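Local coordinates for protein probable hydrolase (Pseudomonas aeruginosa, PDB 3OM8) that is probably an alpha/beta-fold hydrolase, possibly acting as a 3-oxoadipate enol-lactonase, at residues R20-A25 against V56-A61; R209-I214 against A232-A237; A95-L100 against E119-A124. One frame throughout, in Å; residues are numbered along the deposited sequence.

Interaction 1: R20-A25 against V56-A61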
ATOM      1  N   ARG B  20      -3.147   2.354  32.405  1.00 54.09           N
ATOM      2  CA  ARG B  20      -1.796   2.593  32.906  1.00 54.46           C
ATOM      3  C   ARG B  20      -0.951   3.432  31.944  1.00 55.67           C
ATOM      4  O   ARG B  20      -1.131   3.382  30.723  1.00 55.62           O
ATOM      5  CB  ARG B  20      -1.070   1.284  33.258  1.00 55.82           C
ATOM      6  CG  ARG B  20      -0.644   0.422  32.081  1.00 56.54           C
ATOM      7  CD  ARG B  20       0.155  -0.792  32.549  1.00 56.02           C
ATOM      8  NE  ARG B  20       1.567  -0.485  32.744  1.00 68.50           N
ATOM      9  CZ  ARG B  20       2.115  -0.096  33.895  1.00 76.21           C
ATOM     10  NH1 ARG B  20       1.371   0.036  34.982  1.00 73.80           N
ATOM     11  NH2 ARG B  20       3.420   0.165  33.957  1.00 78.24           N
ATOM     12  N   LEU B  21      -0.034   4.208  32.516  1.00 55.27           N
ATOM     13  CA  LEU B  21       0.910   4.996  31.735  1.00 54.55           C
ATOM     14  C   LEU B  21       2.315   4.411  31.830  1.00 56.67           C
ATOM     15  O   LEU B  21       2.749   3.961  32.897  1.00 53.08           O
ATOM     16  CB  LEU B  21       0.893   6.452  32.187  1.00 54.34           C
ATOM     17  CG  LEU B  21      -0.470   7.101  31.947  1.00 61.11           C
ATOM     18  CD1 LEU B  21      -0.958   7.836  33.179  1.00 63.27           C
ATOM     19  CD2 LEU B  21      -0.427   8.022  30.746  1.00 55.23           C
ATOM     20  N   ASP B  22       3.010   4.398  30.697  1.00 57.22           N
ATOM     21  CA  ASP B  22       4.396   3.944  30.640  1.00 56.79           C
ATOM     22  C   ASP B  22       5.253   4.985  29.958  1.00 52.15           C
ATOM     23  O   ASP B  22       4.803   5.653  29.031  1.00 55.93           O
ATOM     24  CB  ASP B  22       4.505   2.611  29.900  1.00 55.73           C
ATOM     25  CG  ASP B  22       3.974   1.451  30.718  1.00 61.32           C
ATOM     26  OD1 ASP B  22       4.758   0.897  31.517  1.00 62.17           O
ATOM     27  OD2 ASP B  22       2.772   1.106  30.571  1.00 54.53           O
ATOM     28  N   GLY B  23       6.487   5.127  30.428  1.00 59.57           N
ATOM     29  CA  GLY B  23       7.424   6.072  29.839  1.00 56.90           C
ATOM     30  C   GLY B  23       7.528   7.373  30.613  1.00 63.32           C
ATOM     31  O   GLY B  23       6.717   7.647  31.499  1.00 71.09           O
ATOM     32  N   ALA B  24       8.527   8.180  30.270  1.00 66.44           N
ATOM     33  CA  ALA B  24       8.784   9.431  30.972  1.00 64.94           C
ATOM     34  C   ALA B  24       7.639  10.412  30.795  1.00 61.14           C
ATOM     35  O   ALA B  24       7.123  10.585  29.693  1.00 55.52           O
ATOM     36  CB  ALA B  24      10.091  10.048  30.495  1.00 68.05           C
ATOM     37  N   ALA B  25       7.267  11.062  31.892  1.00 60.87           N
ATOM     38  CA  ALA B  25       6.110  11.952  31.937  1.00 65.45           C
ATOM     39  C   ALA B  25       6.203  13.181  31.021  1.00 73.83           C
ATOM     40  O   ALA B  25       5.187  13.667  30.521  1.00 77.23           O
ATOM     41  CB  ALA B  25       5.847  12.383  33.382  1.00 63.83           C
ATOM     42  N   VAL B  56       3.238   6.593  26.944  1.00 55.11           N
ATOM     43  CA  VAL B  56       2.189   5.736  26.390  1.00 50.46           C
ATOM     44  C   VAL B  56       1.025   5.482  27.356  1.00 53.54           C
ATOM     45  O   VAL B  56       1.194   4.862  28.409  1.00 51.13           O
ATOM     46  CB  VAL B  56       2.772   4.393  25.904  1.00 46.58           C
ATOM     47  CG1 VAL B  56       1.674   3.493  25.349  1.00 44.44           C
ATOM     48  CG2 VAL B  56       3.836   4.642  24.852  1.00 47.00           C
ATOM     49  N   LEU B  57      -0.154   5.976  26.988  1.00 57.18           N
ATOM     50  CA  LEU B  57      -1.379   5.684  27.724  1.00 53.26           C
ATOM     51  C   LEU B  57      -2.046   4.458  27.130  1.00 50.26           C
ATOM     52  O   LEU B  57      -2.370   4.448  25.944  1.00 54.17           O
ATOM     53  CB  LEU B  57      -2.353   6.859  27.649  1.00 53.10           C
ATOM     54  CG  LEU B  57      -3.787   6.558  28.121  1.00 44.91           C
ATOM     55  CD1 LEU B  57      -3.834   6.441  29.629  1.00 45.09           C
ATOM     56  CD2 LEU B  57      -4.738   7.646  27.655  1.00 43.75           C
ATOM     57  N   ARG B  58      -2.226   3.426  27.954  1.00 45.84           N
ATOM     58  CA  ARG B  58      -2.950   2.213  27.563  1.00 42.62           C
ATOM     59  C   ARG B  58      -4.162   2.014  28.476  1.00 49.84           C
ATOM     60  O   ARG B  58      -4.128   2.406  29.639  1.00 53.93           O
ATOM     61  CB  ARG B  58      -2.041   0.987  27.649  1.00 37.55           C
ATOM     62  CG  ARG B  58      -1.016   0.880  26.521  1.00 41.50           C
ATOM     63  CD  ARG B  58      -0.260  -0.422  26.621  1.00 41.45           C
ATOM     64  NE  ARG B  58       0.563  -0.484  27.822  1.00 40.06           N
ATOM     65  CZ  ARG B  58       1.136  -1.593  28.280  1.00 45.59           C
ATOM     66  NH1 ARG B  58       0.966  -2.743  27.645  1.00 41.21           N
ATOM     67  NH2 ARG B  58       1.873  -1.555  29.379  1.00 49.02           N
ATOM     68  N   TYR B  59      -5.231   1.416  27.953  1.00 49.07           N
ATOM     69  CA  TYR B  59      -6.404   1.112  28.774  1.00 49.95           C
ATOM     70  C   TYR B  59      -7.144  -0.122  28.254  1.00 53.32           C
ATOM     71  O   TYR B  59      -7.045  -0.467  27.069  1.00 50.52           O
ATOM     72  CB  TYR B  59      -7.352   2.314  28.830  1.00 47.55           C
ATOM     73  CG  TYR B  59      -8.108   2.550  27.537  1.00 47.69           C
ATOM     74  CD1 TYR B  59      -9.463   2.267  27.445  1.00 48.36           C
ATOM     75  CD2 TYR B  59      -7.462   3.035  26.401  1.00 42.58           C
ATOM     76  CE1 TYR B  59     -10.164   2.478  26.268  1.00 49.29           C
ATOM     77  CE2 TYR B  59      -8.152   3.243  25.215  1.00 39.67           C
ATOM     78  CZ  TYR B  59      -9.505   2.955  25.154  1.00 49.34           C
ATOM     79  OH  TYR B  59     -10.220   3.149  23.992  1.00 53.82           O
ATOM     80  N   ASP B  60      -7.858  -0.804  29.149  1.00 46.68           N
ATOM     81  CA  ASP B  60      -8.759  -1.876  28.743  1.00 47.23           C
ATOM     82  C   ASP B  60     -10.106  -1.252  28.414  1.00 47.48           C
ATOM     83  O   ASP B  60     -10.692  -0.546  29.231  1.00 45.72           O
ATOM     84  CB  ASP B  60      -8.889  -2.929  29.843  1.00 45.89           C
ATOM     85  CG  ASP B  60      -7.660  -3.807  29.942  1.00 50.06           C
ATOM     86  OD1 ASP B  60      -6.909  -3.838  28.947  1.00 52.53           O
ATOM     87  OD2 ASP B  60      -7.438  -4.462  30.991  1.00 44.44           O
ATOM     88  N   ALA B  61     -10.583  -1.480  27.199  1.00 45.26           N
ATOM     89  CA  ALA B  61     -11.839  -0.882  26.787  1.00 43.94           C
ATOM     90  C   ALA B  61     -13.009  -1.307  27.699  1.00 51.47           C
ATOM     91  O   ALA B  61     -12.947  -2.324  28.393  1.00 49.48           O
ATOM     92  CB  ALA B  61     -12.131  -1.237  25.354  1.00 47.63           C
TER
HETATM   93  O   HOH W   1       1.033   1.940  28.865  1.00 48.32           O

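Interaction 2: R209-I214 against A232-A237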
ATOM      1  N   ARG B 209      -7.002  15.645  10.775  1.00 56.88           N
ATOM      2  CA  ARG B 209      -5.809  15.215  11.497  1.00 56.09           C
ATOM      3  C   ARG B 209      -4.908  14.421  10.543  1.00 55.65           C
ATOM      4  O   ARG B 209      -5.399  13.695   9.672  1.00 51.12           O
ATOM      5  CB  ARG B 209      -6.161  14.345  12.717  1.00 53.81           C
ATOM      6  CG  ARG B 209      -7.162  14.957  13.712  1.00 57.02           C
ATOM      7  CD  ARG B 209      -6.940  16.454  13.907  1.00 62.58           C
ATOM      8  NE  ARG B 209      -5.599  16.733  14.390  1.00 69.82           N
ATOM      9  CZ  ARG B 209      -4.857  17.766  14.010  1.00 68.33           C
ATOM     10  NH1 ARG B 209      -3.645  17.910  14.519  1.00 71.54           N
ATOM     11  NH2 ARG B 209      -5.315  18.655  13.136  1.00 63.61           N
ATOM     12  N   PRO B 210      -3.582  14.557  10.701  1.00 49.23           N
ATOM     13  CA  PRO B 210      -2.686  13.717   9.905  1.00 46.63           C
ATOM     14  C   PRO B 210      -2.954  12.267  10.239  1.00 48.56           C
ATOM     15  O   PRO B 210      -2.942  11.908  11.408  1.00 53.26           O
ATOM     16  CB  PRO B 210      -1.292  14.115  10.401  1.00 43.61           C
ATOM     17  CG  PRO B 210      -1.471  15.497  10.951  1.00 48.93           C
ATOM     18  CD  PRO B 210      -2.844  15.489  11.568  1.00 48.44           C
ATOM     19  N   THR B 211      -3.184  11.448   9.223  1.00 47.30           N
ATOM     20  CA  THR B 211      -3.576  10.072   9.436  1.00 50.41           C
ATOM     21  C   THR B 211      -2.676   9.066   8.730  1.00 49.75           C
ATOM     22  O   THR B 211      -2.445   9.169   7.534  1.00 51.10           O
ATOM     23  CB  THR B 211      -5.011   9.851   8.936  1.00 52.42           C
ATOM     24  OG1 THR B 211      -5.887  10.787   9.575  1.00 53.12           O
ATOM     25  CG2 THR B 211      -5.458   8.437   9.235  1.00 50.11           C
ATOM     26  N   LEU B 212      -2.189   8.082   9.478  1.00 51.60           N
ATOM     27  CA  LEU B 212      -1.539   6.912   8.896  1.00 45.64           C
ATOM     28  C   LEU B 212      -2.469   5.705   9.023  1.00 55.09           C
ATOM     29  O   LEU B 212      -2.996   5.436  10.101  1.00 52.70           O
ATOM     30  CB  LEU B 212      -0.227   6.608   9.613  1.00 40.17           C
ATOM     31  CG  LEU B 212       0.410   5.260   9.275  1.00 48.68           C
ATOM     32  CD1 LEU B 212       0.847   5.232   7.805  1.00 50.55           C
ATOM     33  CD2 LEU B 212       1.610   4.974  10.178  1.00 45.94           C
ATOM     34  N   VAL B 213      -2.665   4.983   7.924  1.00 55.46           N
ATOM     35  CA  VAL B 213      -3.458   3.761   7.931  1.00 45.00           C
ATOM     36  C   VAL B 213      -2.575   2.543   7.669  1.00 46.88           C
ATOM     37  O   VAL B 213      -1.891   2.475   6.647  1.00 51.48           O
ATOM     38  CB  VAL B 213      -4.541   3.786   6.848  1.00 40.99           C
ATOM     39  CG1 VAL B 213      -5.350   2.497   6.888  1.00 40.93           C
ATOM     40  CG2 VAL B 213      -5.437   4.986   7.015  1.00 39.32           C
ATOM     41  N   ILE B 214      -2.596   1.591   8.598  1.00 46.06           N
ATOM     42  CA  ILE B 214      -1.905   0.315   8.436  1.00 45.51           C
ATOM     43  C   ILE B 214      -2.930  -0.769   8.123  1.00 50.49           C
ATOM     44  O   ILE B 214      -3.952  -0.875   8.810  1.00 53.81           O
ATOM     45  CB  ILE B 214      -1.119  -0.049   9.706  1.00 45.12           C
ATOM     46  CG1 ILE B 214      -0.133   1.075  10.046  1.00 44.99           C
ATOM     47  CG2 ILE B 214      -0.397  -1.382   9.532  1.00 41.84           C
ATOM     48  CD1 ILE B 214       0.647   0.855  11.307  1.00 45.02           C
ATOM     49  N   ALA B 232      -7.706   6.632   1.214  1.00 56.08           N
ATOM     50  CA  ALA B 232      -8.153   7.330   0.010  1.00 57.67           C
ATOM     51  C   ALA B 232      -9.149   8.450   0.300  1.00 58.93           C
ATOM     52  O   ALA B 232      -9.359   9.335  -0.529  1.00 66.57           O
ATOM     53  CB  ALA B 232      -8.759   6.341  -0.971  1.00 55.56           C
ATOM     54  N   SER B 233      -9.752   8.421   1.477  1.00 49.58           N
ATOM     55  CA  SER B 233     -10.846   9.336   1.783  1.00 57.55           C
ATOM     56  C   SER B 233     -10.400  10.532   2.616  1.00 57.71           C
ATOM     57  O   SER B 233     -11.021  11.589   2.573  1.00 59.94           O
ATOM     58  CB  SER B 233     -11.981   8.593   2.506  1.00 57.11           C
ATOM     59  OG  SER B 233     -12.571   7.608   1.674  1.00 57.55           O
ATOM     60  N   ILE B 234      -9.333  10.358   3.386  1.00 55.96           N
ATOM     61  CA  ILE B 234      -8.863  11.406   4.287  1.00 59.71           C
ATOM     62  C   ILE B 234      -7.743  12.218   3.629  1.00 61.26           C
ATOM     63  O   ILE B 234      -6.726  11.665   3.213  1.00 60.52           O
ATOM     64  CB  ILE B 234      -8.366  10.813   5.631  1.00 53.21           C
ATOM     65  CG1 ILE B 234      -9.513  10.126   6.375  1.00 54.93           C
ATOM     66  CG2 ILE B 234      -7.745  11.895   6.508  1.00 53.02           C
ATOM     67  CD1 ILE B 234      -9.075   9.332   7.595  1.00 52.27           C
ATOM     68  N   ALA B 235      -7.941  13.528   3.529  1.00 61.42           N
ATOM     69  CA  ALA B 235      -6.956  14.394   2.892  1.00 61.32           C
ATOM     70  C   ALA B 235      -5.588  14.205   3.541  1.00 59.10           C
ATOM     71  O   ALA B 235      -5.447  14.352   4.755  1.00 60.75           O
ATOM     72  CB  ALA B 235      -7.394  15.846   2.977  1.00 59.53           C
ATOM     73  N   GLY B 236      -4.594  13.847   2.729  1.00 51.88           N
ATOM     74  CA  GLY B 236      -3.222  13.723   3.198  1.00 49.31           C
ATOM     75  C   GLY B 236      -2.883  12.455   3.966  1.00 56.20           C
ATOM     76  O   GLY B 236      -1.786  12.329   4.512  1.00 53.74           O
ATOM     77  N   ALA B 237      -3.821  11.514   4.021  1.00 51.97           N
ATOM     78  CA  ALA B 237      -3.578  10.261   4.725  1.00 51.85           C
ATOM     79  C   ALA B 237      -2.580   9.396   3.965  1.00 52.42           C
ATOM     80  O   ALA B 237      -2.524   9.433   2.734  1.00 50.50           O
ATOM     81  CB  ALA B 237      -4.897   9.492   4.949  1.00 50.84           C
TER
HETATM   82  O   HOH W   2      -4.195  13.017   7.185  1.00 50.07           O

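Interaction 3: A95-L100 against E119-A124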
ATOM      1  N   ALA B  95      -3.398  14.447  22.462  1.00 59.45           N
ATOM      2  CA  ALA B  95      -2.547  13.273  22.420  1.00 56.20           C
ATOM      3  C   ALA B  95      -2.524  12.688  21.024  1.00 52.30           C
ATOM      4  O   ALA B  95      -3.424  12.938  20.222  1.00 53.02           O
ATOM      5  CB  ALA B  95      -3.061  12.224  23.408  1.00 49.24           C
ATOM      6  N   HIS B  96      -1.497  11.900  20.737  1.00 43.47           N
ATOM      7  CA  HIS B  96      -1.523  11.075  19.541  1.00 50.23           C
ATOM      8  C   HIS B  96      -2.386   9.870  19.868  1.00 52.05           C
ATOM      9  O   HIS B  96      -2.438   9.443  21.014  1.00 53.18           O
ATOM     10  CB  HIS B  96      -0.117  10.610  19.153  1.00 46.40           C
ATOM     11  CG  HIS B  96       0.790  11.717  18.719  1.00 52.71           C
ATOM     12  ND1 HIS B  96       0.503  12.533  17.648  1.00 57.49           N
ATOM     13  CD2 HIS B  96       1.989  12.128  19.200  1.00 51.59           C
ATOM     14  CE1 HIS B  96       1.481  13.410  17.493  1.00 59.24           C
ATOM     15  NE2 HIS B  96       2.395  13.184  18.419  1.00 55.36           N
ATOM     16  N   PHE B  97      -3.043   9.313  18.860  1.00 50.51           N
ATOM     17  CA  PHE B  97      -3.904   8.172  19.064  1.00 46.82           C
ATOM     18  C   PHE B  97      -3.571   7.065  18.090  1.00 47.69           C
ATOM     19  O   PHE B  97      -3.542   7.288  16.889  1.00 49.65           O
ATOM     20  CB  PHE B  97      -5.374   8.576  18.899  1.00 53.44           C
ATOM     21  CG  PHE B  97      -6.358   7.483  19.279  1.00 51.21           C
ATOM     22  CD1 PHE B  97      -6.881   7.415  20.557  1.00 50.41           C
ATOM     23  CD2 PHE B  97      -6.748   6.525  18.353  1.00 50.78           C
ATOM     24  CE1 PHE B  97      -7.773   6.410  20.901  1.00 52.91           C
ATOM     25  CE2 PHE B  97      -7.638   5.528  18.689  1.00 52.09           C
ATOM     26  CZ  PHE B  97      -8.149   5.468  19.961  1.00 50.00           C
ATOM     27  N   LEU B  98      -3.330   5.867  18.617  1.00 45.84           N
ATOM     28  CA  LEU B  98      -3.199   4.670  17.794  1.00 47.18           C
ATOM     29  C   LEU B  98      -4.235   3.621  18.212  1.00 51.24           C
ATOM     30  O   LEU B  98      -4.220   3.147  19.352  1.00 45.97           O
ATOM     31  CB  LEU B  98      -1.792   4.085  17.915  1.00 48.18           C
ATOM     32  CG  LEU B  98      -1.577   2.636  17.472  1.00 56.13           C
ATOM     33  CD1 LEU B  98      -2.220   2.356  16.131  1.00 60.23           C
ATOM     34  CD2 LEU B  98      -0.090   2.352  17.406  1.00 57.76           C
ATOM     35  N   GLY B  99      -5.119   3.252  17.288  1.00 51.55           N
ATOM     36  CA  GLY B  99      -6.155   2.271  17.571  1.00 53.96           C
ATOM     37  C   GLY B  99      -6.118   1.146  16.560  1.00 52.42           C
ATOM     38  O   GLY B  99      -6.018   1.393  15.359  1.00 49.66           O
ATOM     39  N   LEU B 100      -6.178  -0.090  17.044  1.00 45.96           N
ATOM     40  CA  LEU B 100      -6.211  -1.249  16.164  1.00 44.99           C
ATOM     41  C   LEU B 100      -7.609  -1.879  16.144  1.00 50.34           C
ATOM     42  O   LEU B 100      -8.198  -2.141  17.194  1.00 54.84           O
ATOM     43  CB  LEU B 100      -5.156  -2.276  16.579  1.00 43.81           C
ATOM     44  CG  LEU B 100      -4.939  -3.463  15.634  1.00 43.15           C
ATOM     45  CD1 LEU B 100      -3.451  -3.727  15.427  1.00 46.20           C
ATOM     46  CD2 LEU B 100      -5.617  -4.698  16.156  1.00 51.65           C
ATOM     47  N   GLU B 119      -3.738  14.759  18.169  1.00 60.58           N
ATOM     48  CA  GLU B 119      -2.601  15.255  17.391  1.00 60.85           C
ATOM     49  C   GLU B 119      -2.529  14.469  16.093  1.00 53.84           C
ATOM     50  O   GLU B 119      -3.213  14.795  15.123  1.00 56.76           O
ATOM     51  CB  GLU B 119      -1.294  15.096  18.172  1.00 70.53           C
ATOM     52  CG  GLU B 119      -0.590  16.405  18.524  1.00 82.20           C
ATOM     53  CD  GLU B 119       0.077  17.041  17.329  1.00 96.60           C
ATOM     54  OE1 GLU B 119      -0.616  17.297  16.324  1.00101.88           O
ATOM     55  OE2 GLU B 119       1.301  17.287  17.391  1.00106.13           O
ATOM     56  N   ARG B 120      -1.717  13.417  16.082  1.00 43.35           N
ATOM     57  CA  ARG B 120      -1.646  12.543  14.917  1.00 42.90           C
ATOM     58  C   ARG B 120      -2.401  11.232  15.133  1.00 51.49           C
ATOM     59  O   ARG B 120      -2.485  10.718  16.254  1.00 51.07           O
ATOM     60  CB  ARG B 120      -0.195  12.299  14.514  1.00 46.50           C
ATOM     61  CG  ARG B 120       0.501  13.592  14.091  1.00 48.02           C
ATOM     62  CD  ARG B 120       1.912  13.382  13.555  1.00 46.24           C
ATOM     63  NE  ARG B 120       2.618  14.660  13.480  1.00 49.10           N
ATOM     64  CZ  ARG B 120       3.882  14.810  13.090  1.00 51.38           C
ATOM     65  NH1 ARG B 120       4.416  16.020  13.072  1.00 53.66           N
ATOM     66  NH2 ARG B 120       4.611  13.762  12.718  1.00 40.73           N
ATOM     67  N   LEU B 121      -2.959  10.698  14.053  1.00 50.00           N
ATOM     68  CA  LEU B 121      -3.846   9.547  14.151  1.00 48.61           C
ATOM     69  C   LEU B 121      -3.316   8.353  13.363  1.00 48.24           C
ATOM     70  O   LEU B 121      -3.021   8.459  12.169  1.00 49.44           O
ATOM     71  CB  LEU B 121      -5.244   9.935  13.663  1.00 41.84           C
ATOM     72  CG  LEU B 121      -6.377   8.918  13.653  1.00 52.97           C
ATOM     73  CD1 LEU B 121      -6.819   8.541  15.096  1.00 42.33           C
ATOM     74  CD2 LEU B 121      -7.544   9.496  12.849  1.00 49.03           C
ATOM     75  N   VAL B 122      -3.174   7.222  14.048  1.00 41.97           N
ATOM     76  CA  VAL B 122      -2.841   5.960  13.395  1.00 43.43           C
ATOM     77  C   VAL B 122      -4.018   4.984  13.512  1.00 50.99           C
ATOM     78  O   VAL B 122      -4.603   4.819  14.587  1.00 49.41           O
ATOM     79  CB  VAL B 122      -1.575   5.324  13.982  1.00 43.47           C
ATOM     80  CG1 VAL B 122      -1.154   4.111  13.152  1.00 40.89           C
ATOM     81  CG2 VAL B 122      -0.436   6.353  14.029  1.00 47.38           C
ATOM     82  N   LEU B 123      -4.366   4.364  12.389  1.00 47.48           N
ATOM     83  CA  LEU B 123      -5.489   3.450  12.305  1.00 45.83           C
ATOM     84  C   LEU B 123      -4.981   2.122  11.775  1.00 50.03           C
ATOM     85  O   LEU B 123      -4.664   2.009  10.592  1.00 54.01           O
ATOM     86  CB  LEU B 123      -6.525   4.017  11.341  1.00 47.23           C
ATOM     87  CG  LEU B 123      -6.982   5.438  11.663  1.00 45.85           C
ATOM     88  CD1 LEU B 123      -7.933   5.963  10.597  1.00 41.46           C
ATOM     89  CD2 LEU B 123      -7.639   5.475  13.039  1.00 40.84           C
ATOM     90  N   ALA B 124      -4.887   1.122  12.644  1.00 46.65           N
ATOM     91  CA  ALA B 124      -4.333  -0.171  12.252  1.00 46.79           C
ATOM     92  C   ALA B 124      -5.425  -1.221  12.081  1.00 50.34           C
ATOM     93  O   ALA B 124      -6.313  -1.341  12.923  1.00 53.56           O
ATOM     94  CB  ALA B 124      -3.311  -0.642  13.276  1.00 47.04           C
TER

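Interaction 1: R20-A25 against V56-A61
Asp-22 and Arg-58 carry the charged part of this contact. Arg-58 NH2 gives a hydrogen bond to Asp-22 OD2 within a salt bridge, 3.1 Å long with 163° at the hydrogen. The oxygen lies at the edge of the guanidinium, in its plane, whereas the nitrogen comes to the carboxylate from above, and the two planes stand 60° apart. Arg-20 approaches the same carboxylate from its own strand: its NH2 reaches Asp-22 OD1 at 2.9 Å, on the syn side but tilted out of the carboxylate plane, and its NE makes a weak bond to OD2. The two arginines run side by side and point the same way, with Arg-20 NE only 3.5 Å from Arg-58 NH2, but the shared carboxylate probably offsets their like charges. Further partners hold the far ends: Asp-44 pairs with NH1 of Arg-58, and the carbonyl of Asn-5 takes NH1 of Arg-20.

One water joins the polar side to the backbone. It accepts from Arg-58 NE at 2.7 Å and lies within hydrogen-bonding distance of Asp-22 OD2 and Val-56 O, more acceptors being near than it has protons to give.

Beneath these groups, strands 16-22 and 55-59 pair antiparallel near one end of the alpha/beta hydrolase sheet; the axes of their short segments approach to 4.9 Å. Arg-20 with Arg-58 and Asp-22 with Val-56 are hydrogen-bonded pairs, each with two N-H to O=C bonds. Leu-21 with Leu-57 is the non-hydrogen-bonded pair between them, and there Leu-21 CA sends a CA-H...O contact to Val-56 O.

Apolar packing occupies the face bearing the two leucines. With CG of Leu-21 anti to the carbonyl carbon (chi1 -63°), its CD2 comes within 3.8 Å of Leu-57 CB, and Leu-90 of helix 76-90 touches both side chains. On the other face, Leu-50 and Thr-51 meet Val-56.

Interaction 2: R209-I214 against A232-A237
Thr-211 supplies the close part of this contact, meeting Ile-234 with its side chain and Ala-237 with both side chain and backbone. The closest approach is at Ala-237, whose CA makes a CA-H...O contact of 3.2 Å to Thr-211 O. The methyl of Ala-237 also packs on the threonine, its CB 4.0 Å from CB of Thr-211. Ile-234 crosses the threonine at about a right angle: its CG2 meets OG1 of Thr-211 at 3.8 Å, while its CD1 reaches both OG1 and CG2. The threonine torsion (chi1 -55°) sets CG2 anti to the backbone N and keeps OG1 beside that N, from where the hydroxyl donates to the carbonyl of Arg-209. This 3.0 Å bond from Thr-211 OG1 to Arg-209 O arrives 47° above the carbonyl plane.

No direct hydrogen bond joins the two segments anywhere. Towards Arg-209 and Ala-235 the fit is looser, and a water bridges the separation. It donates to Arg-209 O (2.8 Å) and Ala-235 O, and accepts from Thr-211 N. Ala-235 itself is exposed and belongs to a type II turn closed by Ala-237 N to Ile-234 O at 3.0 Å; Gly-236 takes the third position, which needs the positive phi (78°) that glycine adopts readily.

The turn lies in the beta-alpha-beta unit formed by strand 211-216, helix 224-233 and strand 238-242, where it leads the chain from the helix into the last strand. Thr-211 also touches Leu-121 and Leu-123 of strand 118-124, Val-213 packs against Ile-230 and Ala-231 of helix 224-233, and Pro-210 meets Phe-263 of helix 253-264 as well as Gly-236 of the second subunit.

Interaction 3: A95-L100 against E119-A124
His-96 turns its imidazole across the corner at Glu-119 and Arg-120, which receive it. CG of the histidine, anti to the carbonyl carbon (chi1 -66°), sets the ring over the partner segment, and the ring's own rotation turns ND1 to its backbone as an acceptor. Arg-120 N donates to it over 2.9 Å, at the ring edge and in the ring plane, with 150° at the hydrogen. Glu-119 runs alongside the ring in the same direction, its carboxylate plane 26° from that of the imidazole and its CB 3.2 Å from ND1. The aliphatic part of Arg-120 also lies close, CG being 3.5 Å from His-96 CE1.

Beyond this corner the strands run parallel. Phe-97 and Leu-121 stand side by side on one face, pointing the same way, with CD2 of the phenyl 3.8 Å from CD1 of the leucine. On the opposite face Leu-98 crosses Val-122 obliquely: CG anti to the backbone N carries CD1 to 3.6 Å from CG1 of the valine. Leu-100 CD1 continues that face against the methyl of Ala-124 at 3.8 Å. Gly-99, without a side chain, lies beside the Phe-97 ring.

Backbone bonds back this up, among them Val-122 N to Phe-97 O at 2.9 Å. The pairing belongs to the beta-alpha-beta unit through helix 102-113, and Gly-99 opens a GxSxG sequence consistent with the nucleophile elbow of alpha/beta hydrolases. The outer end of Arg-120 donates to Ala-205 O of the second subunit and to Phe-263 O. Chemically, the bond from Arg-120 N implies that ND1 of His-96 carries no proton and stands in for a carbonyl acceptor at the corner, giving the amide of Arg-120 a partner.

Overall arrangement
From the N terminus, interaction 1 comes first: strand 16-22 is joined to strand 55-59 after an excursion that includes strand 29-33, the element lying between 55-59 and 95-100 in the sheet. Interaction 3 then closes the crossover through helix 102-113, and interaction 2 later brings the turn after helix 224-233 back against the start of strand 211-216. The three loops follow in series; none nests or crosses. Interactions 2 and 3 touch, with Leu-212 N 2.8 Å from Leu-121 O in a probable hydrogen bond, since strands 118-124 and 211-216 are neighbours. All three reach the same mixed sheet, interaction 1 toward one side and interaction 2 toward the other, their centres about 25 Å apart.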